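Local coordinates for Non-structural protein 2 (Infectious bronchitis virus, PDB 7F52) that is a replicase-derived coronavirus protein whose function is not established, built as an elongated chain of helical and beta-rich regions, at residues Glu112-Ala117 with Ala149-Val154; Leu122-Leu127 with Ala198-Val203; Ser451-Lys456 with Val504-Gly509. All blocks are in the same frame, centred on the assembly; numbering follows the deposited sequence.

Interaction 1: Glu112-Ala117 with Ala149-Val154; sequences ELLKTA and AAKIHV
The imidazole of H153 presents its edge to A117: the methyl CB of A117 lies in the plane of the ring, 3.6 Å from CD2 of H153, and the carbonyl oxygen of A117 sits near that plane beside NE2. The ring of W120 also meets the imidazole, their planes inclined at about 35°. This is helix-end packing in a helical part of the fold: the C-terminal end of helix 105-115 rests against the first turn of helix 152-158. A weak hydrogen bond runs from NE2 of H153 to O of A117, with 3.4 Å between the two atoms and an N-H...O angle of 151°. The same carbonyl also accepts a bond from the hydroxyl of S121. Histidine suits this exposed border because one ring offers a C-H (CD2) and an N-H (NE2) along the same edge, while the small methyl of alanine leaves the carbonyl accessible to that edge.

Deeper in, branched aliphatic residues take over. L113 and V154, both buried, meet tip to tip, CD2 of L113 lying 4.0 Å from CG2 of V154. With CG1 anti to the backbone N (chi1 162°), V154 sets its two methyls so that both reach CD2 of L113. CG2 of V154 also touches CD2 of L114, and one valine methyl thus meets both leucines. F138 packs on L113 from a nearby loop. K151, at the N-cap position of helix 152-158, contributes its aliphatic stem, which crosses L114 at a slant; Q26 of helix 25-32 touches both residues. The lysine chain stays extended until it bends at its last torsion, and CD2 of L114 rests 3.4 Å from CD and 3.5 Å from CE of K151.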
loop_
_atom_site.group_PDB
_atom_site.type_symbol
_atom_site.label_atom_id
_atom_site.label_comp_id
_atom_site.label_asym_id
_atom_site.label_seq_id
_atom_site.Cartn_x
_atom_site.Cartn_y
_atom_site.Cartn_z
ATOM N N GLU A 112 40.796 -18.318 26.491
ATOM C CA GLU A 112 41.130 -17.605 27.719
ATOM C C GLU A 112 39.829 -17.216 28.420
ATOM O O GLU A 112 39.713 -17.333 29.648
ATOM C CB GLU A 112 42.000 -16.371 27.480
ATOM C CG GLU A 112 42.339 -15.665 28.805
ATOM C CD GLU A 112 43.240 -16.514 29.741
ATOM O OE1 GLU A 112 43.835 -17.529 29.291
ATOM O OE2 GLU A 112 43.320 -16.181 30.949
ATOM N N LEU A 113 38.846 -16.764 27.638
ATOM C CA LEU A 113 37.499 -16.541 28.157
ATOM C C LEU A 113 36.956 -17.834 28.768
ATOM O O LEU A 113 36.324 -17.811 29.823
ATOM C CB LEU A 113 36.568 -16.038 27.049
ATOM C CG LEU A 113 35.105 -15.818 27.425
ATOM C CD1 LEU A 113 34.967 -14.517 28.200
ATOM C CD2 LEU A 113 34.220 -15.830 26.188
ATOM N N LEU A 114 37.207 -18.960 28.103
ATOM C CA LEU A 114 36.852 -20.274 28.649
ATOM C C LEU A 114 37.513 -20.556 30.000
ATOM O O LEU A 114 36.872 -21.077 30.917
ATOM C CB LEU A 114 37.237 -21.388 27.674
ATOM C CG LEU A 114 36.176 -21.810 26.665
ATOM C CD1 LEU A 114 36.565 -23.114 25.970
ATOM C CD2 LEU A 114 34.844 -21.930 27.380
ATOM N N LYS A 115 38.803 -20.231 30.103
ATOM C CA LYS A 115 39.558 -20.467 31.329
ATOM C C LYS A 115 38.987 -19.619 32.458
ATOM O O LYS A 115 38.818 -20.092 33.584
ATOM C CB LYS A 115 41.051 -20.157 31.137
ATOM C CG LYS A 115 41.851 -20.128 32.439
ATOM C CD LYS A 115 43.246 -19.520 32.239
ATOM C CE LYS A 115 43.753 -18.841 33.516
ATOM N NZ LYS A 115 45.105 -18.216 33.351
ATOM N N THR A 116 38.677 -18.365 32.142
ATOM C CA THR A 116 38.147 -17.438 33.134
ATOM C C THR A 116 36.636 -17.657 33.364
ATOM O O THR A 116 35.977 -16.863 34.047
ATOM C CB THR A 116 38.419 -15.967 32.720
ATOM O OG1 THR A 116 37.729 -15.664 31.492
ATOM C CG2 THR A 116 39.911 -15.729 32.526
ATOM N N ALA A 117 36.098 -18.749 32.822
ATOM C CA ALA A 117 34.679 -19.072 33.002
ATOM C C ALA A 117 34.229 -19.434 34.420
ATOM O O ALA A 117 33.059 -19.762 34.646
ATOM C CB ALA A 117 34.212 -20.053 31.929
ATOM N N ALA A 149 27.578 -19.051 19.362
ATOM C CA ALA A 149 28.380 -20.218 19.777
ATOM C C ALA A 149 27.620 -21.447 20.301
ATOM O O ALA A 149 26.464 -21.362 20.732
ATOM C CB ALA A 149 29.384 -19.781 20.848
ATOM N N ALA A 150 28.315 -22.586 20.296
ATOM C CA ALA A 150 27.738 -23.868 20.720
ATOM C C ALA A 150 27.935 -24.122 22.204
ATOM O O ALA A 150 27.223 -24.927 22.799
ATOM C CB ALA A 150 28.340 -25.015 19.927
ATOM N N LYS A 151 28.908 -23.455 22.811
ATOM C CA LYS A 151 29.051 -23.611 24.243
ATOM C C LYS A 151 28.067 -22.707 24.965
ATOM O O LYS A 151 28.252 -21.484 25.040
ATOM C CB LYS A 151 30.481 -23.326 24.705
ATOM C CG LYS A 151 30.686 -23.663 26.168
ATOM C CD LYS A 151 32.162 -23.807 26.516
ATOM C CE LYS A 151 32.346 -24.390 27.914
ATOM N NZ LYS A 151 31.578 -25.656 28.058
ATOM N N ILE A 152 27.028 -23.330 25.513
ATOM C CA ILE A 152 25.985 -22.587 26.194
ATOM C C ILE A 152 26.529 -21.663 27.261
ATOM O O ILE A 152 26.094 -20.531 27.336
ATOM C CB ILE A 152 24.959 -23.504 26.819
ATOM C CG1 ILE A 152 24.286 -24.301 25.707
ATOM C CG2 ILE A 152 23.911 -22.678 27.574
ATOM C CD1 ILE A 152 22.961 -24.840 26.084
ATOM N N HIS A 153 27.483 -22.127 28.064
ATOM C CA HIS A 153 28.112 -21.270 29.062
ATOM C C HIS A 153 28.375 -19.889 28.434
ATOM O O HIS A 153 27.918 -18.878 28.955
ATOM C CB HIS A 153 29.406 -21.904 29.578
ATOM C CG HIS A 153 29.669 -21.676 31.038
ATOM N ND1 HIS A 153 28.699 -21.825 32.009
ATOM C CD2 HIS A 153 30.807 -21.343 31.695
ATOM C CE1 HIS A 153 29.223 -21.575 33.197
ATOM N NE2 HIS A 153 30.500 -21.278 33.034
ATOM N N VAL A 154 29.088 -19.885 27.311
ATOM C CA VAL A 154 29.547 -18.631 26.653
ATOM C C VAL A 154 28.427 -17.955 25.872
ATOM O O VAL A 154 28.298 -16.745 25.969
ATOM C CB VAL A 154 30.738 -18.914 25.728
ATOM C CG1 VAL A 154 30.940 -17.798 24.727
ATOM C CG2 VAL A 154 32.007 -19.147 26.520
#

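Interaction 2: Leu122-Leu127 with Ala198-Val203; sequences LTVEAL and AIFENV
F200 lies against V124, its ring atom CE2 3.6 Å from the CG2 methyl of the valine, which sits obliquely to the ring. The aromatic side chain reaches from the loop linking helices 182-197 and 206-219 to the N-terminal turn of helix 124-137, where T123 is the N-cap, so the contact packs an interhelical loop on a helix start. With CG1 of V124 anti to the backbone N (chi1 165°), CG2 is left beside that N and is the branch that reaches the ring, touching CD2 as well as CE2. A phenylalanine fits here because its broad ring can meet a methyl and the backbone ahead of the helix together: its far end, CZ, lies 3.7 Å from O of L122 and also touches CA of T123. Within the loop, the CG2 methyl of I199 stands 3.9 Å above the plane of the F200 ring and over its centre.

L127, one turn further on, approaches F200 from the opposite direction. Its CD1 methyl serves two partners, standing 3.9 Å from CE2 of F200 and 4.1 Å from CG1 of I199. This leucine is the buried member of an otherwise surface contact, and M157 of helix 152-158 and the loop residues W120 and R160 also pack on it. R160 touches V124 and I199 too, which makes it a shared neighbour of both segments.

The helix start that receives the ring is itself secured by T123. Its backbone O accepts from N of L127, while its hydroxyl, suited to an N-cap because it can replace a missing helical carbonyl, accepts from the amide of A126. That capping bond measures 3.1 Å between N of A126 and OG1 of T123, with an N-H...O angle of 159°.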
loop_
_atom_site.group_PDB
_atom_site.type_symbol
_atom_site.label_atom_id
_atom_site.label_comp_id
_atom_site.label_asym_id
_atom_site.label_seq_id
_atom_site.Cartn_x
_atom_site.Cartn_y
_atom_site.Cartn_z
ATOM N N LEU A 122 29.920 -16.732 37.879
ATOM C CA LEU A 122 29.671 -17.045 39.283
ATOM C C LEU A 122 28.301 -16.572 39.720
ATOM O O LEU A 122 27.548 -17.309 40.356
ATOM C CB LEU A 122 30.755 -16.413 40.171
ATOM C CG LEU A 122 30.750 -16.913 41.624
ATOM C CD1 LEU A 122 31.654 -18.126 41.709
ATOM C CD2 LEU A 122 31.174 -15.840 42.648
ATOM N N THR A 123 28.002 -15.320 39.396
ATOM C CA THR A 123 26.699 -14.745 39.685
ATOM C C THR A 123 26.096 -13.929 38.515
ATOM O O THR A 123 26.744 -13.690 37.476
ATOM C CB THR A 123 26.753 -13.808 40.889
ATOM O OG1 THR A 123 27.488 -12.632 40.531
ATOM C CG2 THR A 123 27.370 -14.487 42.085
ATOM N N VAL A 124 24.861 -13.476 38.722
ATOM C CA VAL A 124 24.169 -12.648 37.748
ATOM C C VAL A 124 24.956 -11.363 37.478
ATOM O O VAL A 124 25.052 -10.899 36.319
ATOM C CB VAL A 124 22.733 -12.329 38.232
ATOM C CG1 VAL A 124 22.126 -11.183 37.444
ATOM C CG2 VAL A 124 21.866 -13.577 38.131
ATOM N N GLU A 125 25.541 -10.810 38.542
ATOM C CA GLU A 125 26.310 -9.576 38.435
ATOM C C GLU A 125 27.603 -9.838 37.692
ATOM O O GLU A 125 28.040 -9.021 36.875
ATOM C CB GLU A 125 26.606 -8.976 39.811
ATOM C CG GLU A 125 25.378 -8.402 40.504
ATOM C CD GLU A 125 24.466 -9.494 41.056
ATOM O OE1 GLU A 125 24.924 -10.662 41.128
ATOM O OE2 GLU A 125 23.299 -9.191 41.408
ATOM N N ALA A 126 28.211 -10.987 37.957
ATOM C CA ALA A 126 29.449 -11.319 37.268
ATOM C C ALA A 126 29.128 -11.454 35.771
ATOM O O ALA A 126 29.752 -10.809 34.926
ATOM C CB ALA A 126 30.100 -12.616 37.863
ATOM N N LEU A 127 28.110 -12.248 35.457
ATOM C CA LEU A 127 27.687 -12.460 34.076
ATOM C C LEU A 127 27.355 -11.159 33.326
ATOM O O LEU A 127 27.759 -10.988 32.157
ATOM C CB LEU A 127 26.484 -13.390 34.058
ATOM C CG LEU A 127 26.761 -14.840 34.441
ATOM C CD1 LEU A 127 25.475 -15.519 34.863
ATOM C CD2 LEU A 127 27.389 -15.580 33.288
ATOM N N ALA A 198 17.599 -17.171 31.818
ATOM C CA ALA A 198 17.843 -17.587 33.213
ATOM C C ALA A 198 18.956 -18.642 33.340
ATOM O O ALA A 198 18.879 -19.719 32.762
ATOM C CB ALA A 198 16.528 -18.115 33.855
ATOM N N ILE A 199 19.998 -18.318 34.086
ATOM C CA ILE A 199 21.101 -19.256 34.295
ATOM C C ILE A 199 20.889 -20.098 35.561
ATOM O O ILE A 199 21.280 -21.254 35.605
ATOM C CB ILE A 199 22.436 -18.501 34.367
ATOM C CG1 ILE A 199 22.730 -17.875 32.999
ATOM C CG2 ILE A 199 23.605 -19.412 34.818
ATOM C CD1 ILE A 199 22.766 -18.895 31.869
ATOM N N PHE A 200 20.218 -19.538 36.563
ATOM C CA PHE A 200 20.182 -20.164 37.885
ATOM C C PHE A 200 18.849 -20.786 38.266
ATOM O O PHE A 200 18.701 -21.286 39.381
ATOM C CB PHE A 200 20.591 -19.141 38.937
ATOM C CG PHE A 200 21.964 -18.598 38.709
ATOM C CD1 PHE A 200 23.086 -19.373 39.011
ATOM C CD2 PHE A 200 22.143 -17.345 38.163
ATOM C CE1 PHE A 200 24.362 -18.901 38.774
ATOM C CE2 PHE A 200 23.407 -16.861 37.923
ATOM C CZ PHE A 200 24.533 -17.640 38.243
ATOM N N GLU A 201 17.882 -20.754 37.348
ATOM C CA GLU A 201 16.644 -21.497 37.554
ATOM C C GLU A 201 16.285 -22.234 36.261
ATOM O O GLU A 201 16.919 -22.005 35.223
ATOM C CB GLU A 201 15.501 -20.572 38.001
ATOM C CG GLU A 201 15.814 -19.632 39.173
ATOM C CD GLU A 201 14.561 -18.922 39.722
ATOM O OE1 GLU A 201 13.543 -19.613 40.011
ATOM O OE2 GLU A 201 14.591 -17.671 39.851
ATOM N N ASN A 202 15.293 -23.124 36.329
ATOM C CA ASN A 202 14.866 -23.900 35.167
ATOM C C ASN A 202 16.086 -24.426 34.404
ATOM O O ASN A 202 16.173 -24.326 33.186
ATOM C CB ASN A 202 13.966 -23.020 34.284
ATOM C CG ASN A 202 13.355 -23.765 33.105
ATOM O OD1 ASN A 202 13.462 -23.311 31.961
ATOM N ND2 ASN A 202 12.686 -24.883 33.377
ATOM N N VAL A 203 17.053 -24.956 35.143
ATOM C CA VAL A 203 18.371 -25.248 34.586
ATOM C C VAL A 203 18.363 -26.436 33.598
ATOM O O VAL A 203 19.195 -26.512 32.684
ATOM C CB VAL A 203 19.392 -25.486 35.747
ATOM C CG1 VAL A 203 20.773 -25.900 35.228
ATOM C CG2 VAL A 203 19.511 -24.215 36.610
#

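Interaction 3: Ser451-Lys456 with Val504-Gly509; sequences SSLTEK and VIYKVG
The carbonyl oxygen of L453 is gripped by a water, which donates to it over 2.9 Å and donates equally to O of Y506, bridging the two backbones; the hydroxyl of S452 adds a weak bond to the same L453 oxygen. Beside this bridge, the ring of Y506 is sandwiched. CB of E455 lies over one face in a CH-pi contact, 4.1 Å from the ring centroid and 24° off the normal, while CG2 of I505 stands over the centre of the opposite face. L453 meets the ring at its edge, its CG 4.0 Å from CD1 of Y506. Tyrosine suits this half-exposed place, since its wide faces accept aliphatic groups from both segments. With CG anti to the backbone N (chi1 -180°), L453 also brings CD2 to 3.9 Å from CG1 of I505, crossing it at about a right angle. I486 and F512 pack on L453, and L555 on I505, extending the apolar layer. Here a type I turn, I505 to V508, at the weakly bonded end of helix 497-505 meets the start of helix 455-467, where T454 is the N-cap and its hydroxyl accepts from N of S457.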
loop_
_atom_site.group_PDB
_atom_site.type_symbol
_atom_site.label_atom_id
_atom_site.label_comp_id
_atom_site.label_asym_id
_atom_site.label_seq_id
_atom_site.Cartn_x
_atom_site.Cartn_y
_atom_site.Cartn_z
ATOM N N SER A 451 -48.483 7.420 -14.236
ATOM C CA SER A 451 -49.323 8.588 -14.554
ATOM C C SER A 451 -49.897 8.622 -15.984
ATOM O O SER A 451 -50.805 9.405 -16.282
ATOM C CB SER A 451 -48.552 9.880 -14.271
ATOM O OG SER A 451 -47.514 10.071 -15.213
ATOM N N SER A 452 -49.380 7.754 -16.849
ATOM C CA SER A 452 -49.947 7.532 -18.182
ATOM C C SER A 452 -50.070 6.046 -18.519
ATOM O O SER A 452 -49.321 5.213 -17.998
ATOM C CB SER A 452 -49.082 8.225 -19.228
ATOM O OG SER A 452 -48.888 7.375 -20.345
ATOM N N LEU A 453 -51.016 5.710 -19.387
ATOM C CA LEU A 453 -51.110 4.343 -19.881
ATOM C C LEU A 453 -50.208 4.175 -21.102
ATOM O O LEU A 453 -50.366 4.874 -22.106
ATOM C CB LEU A 453 -52.552 3.979 -20.228
ATOM C CG LEU A 453 -52.727 2.551 -20.749
ATOM C CD1 LEU A 453 -52.270 1.582 -19.679
ATOM C CD2 LEU A 453 -54.180 2.251 -21.173
ATOM N N THR A 454 -49.237 3.273 -20.992
ATOM C CA THR A 454 -48.341 2.916 -22.092
ATOM C C THR A 454 -48.085 1.417 -22.017
ATOM O O THR A 454 -48.492 0.777 -21.052
ATOM C CB THR A 454 -47.000 3.663 -22.031
ATOM O OG1 THR A 454 -46.228 3.153 -20.937
ATOM C CG2 THR A 454 -47.201 5.169 -21.865
ATOM N N GLU A 455 -47.400 0.849 -23.004
ATOM C CA GLU A 455 -47.232 -0.599 -23.003
ATOM C C GLU A 455 -46.123 -1.064 -22.037
ATOM O O GLU A 455 -46.136 -2.226 -21.614
ATOM C CB GLU A 455 -46.977 -1.134 -24.419
ATOM C CG GLU A 455 -45.533 -1.478 -24.761
ATOM C CD GLU A 455 -45.421 -2.373 -25.999
ATOM O OE1 GLU A 455 -45.956 -3.508 -25.954
ATOM O OE2 GLU A 455 -44.826 -1.936 -27.015
ATOM N N LYS A 456 -45.187 -0.175 -21.679
ATOM C CA LYS A 456 -44.152 -0.531 -20.701
ATOM C C LYS A 456 -44.714 -0.313 -19.299
ATOM O O LYS A 456 -44.353 -1.016 -18.352
ATOM C CB LYS A 456 -42.853 0.275 -20.897
ATOM C CG LYS A 456 -42.786 1.632 -20.182
ATOM C CD LYS A 456 -41.354 2.190 -20.168
ATOM C CE LYS A 456 -41.289 3.665 -19.716
ATOM N NZ LYS A 456 -41.667 3.905 -18.288
ATOM N N VAL A 504 -54.943 -1.957 -30.018
ATOM C CA VAL A 504 -55.547 -0.655 -29.756
ATOM C C VAL A 504 -55.783 0.345 -28.605
ATOM O O VAL A 504 -56.117 1.515 -28.851
ATOM C CB VAL A 504 -57.072 -0.726 -29.834
ATOM C CG1 VAL A 504 -57.659 0.673 -29.882
ATOM C CG2 VAL A 504 -57.487 -1.502 -31.068
ATOM N N ILE A 505 -55.556 -0.121 -27.373
ATOM C CA ILE A 505 -56.012 0.488 -26.106
ATOM C C ILE A 505 -55.070 1.724 -25.965
ATOM O O ILE A 505 -55.500 2.786 -25.489
ATOM C CB ILE A 505 -55.764 -0.529 -24.936
ATOM C CG1 ILE A 505 -56.318 0.006 -23.616
ATOM C CG2 ILE A 505 -54.293 -0.957 -24.819
ATOM C CD1 ILE A 505 -56.681 -1.078 -22.637
ATOM N N TYR A 506 -53.815 1.615 -26.400
ATOM C CA TYR A 506 -52.862 2.707 -26.218
ATOM C C TYR A 506 -53.096 3.882 -27.169
ATOM O O TYR A 506 -52.410 4.897 -27.085
ATOM C CB TYR A 506 -51.420 2.179 -26.343
ATOM C CG TYR A 506 -51.174 0.928 -25.535
ATOM C CD1 TYR A 506 -51.199 0.964 -24.144
ATOM C CD2 TYR A 506 -50.924 -0.291 -26.160
ATOM C CE1 TYR A 506 -50.990 -0.179 -23.392
ATOM C CE2 TYR A 506 -50.708 -1.441 -25.422
ATOM C CZ TYR A 506 -50.740 -1.383 -24.032
ATOM O OH TYR A 506 -50.524 -2.530 -23.284
ATOM N N LYS A 507 -54.068 3.743 -28.061
ATOM C CA LYS A 507 -54.386 4.804 -29.010
ATOM C C LYS A 507 -55.864 5.214 -28.904
ATOM O O LYS A 507 -56.400 5.858 -29.811
ATOM C CB LYS A 507 -54.266 4.282 -30.443
ATOM C CG LYS A 507 -52.841 4.355 -31.023
ATOM C CD LYS A 507 -52.513 3.156 -31.920
ATOM C CE LYS A 507 -53.768 2.504 -32.483
ATOM N NZ LYS A 507 -53.540 1.813 -33.788
ATOM N N VAL A 508 -56.517 4.833 -27.808
ATOM C CA VAL A 508 -57.847 5.357 -27.495
ATOM C C VAL A 508 -57.581 6.649 -26.703
ATOM O O VAL A 508 -57.174 6.607 -25.543
ATOM C CB VAL A 508 -58.649 4.382 -26.611
ATOM C CG1 VAL A 508 -59.979 4.997 -26.198
ATOM C CG2 VAL A 508 -58.863 3.054 -27.324
ATOM N N GLY A 509 -57.805 7.796 -27.333
ATOM C CA GLY A 509 -57.606 9.072 -26.667
ATOM C C GLY A 509 -58.437 9.238 -25.401
ATOM O O GLY A 509 -59.620 8.862 -25.348
HETATM O O HOH W 1 -50.412 4.771 -24.967
#

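How the interactions relate
From the N terminus, helix 105-115 leads into interaction 1, which closes a largely helical loop when residues 149-154 return to 112-117. Before that closure the chain has passed 122-127, whose partner 198-203 arrives only later. Interactions 1 and 2 therefore cross rather than nest, and their centres lie about 14 Å apart. Together they join helices 105-115, 124-137 and 152-158 to the loop after helix 182-197 within one helical region. Interaction 3 follows in series, closing a separate loop that returns the end of helix 497-505 to the start of helix 455-467. Its centre is about 102 Å from that of interaction 1, on the opposite side of the chain's centre.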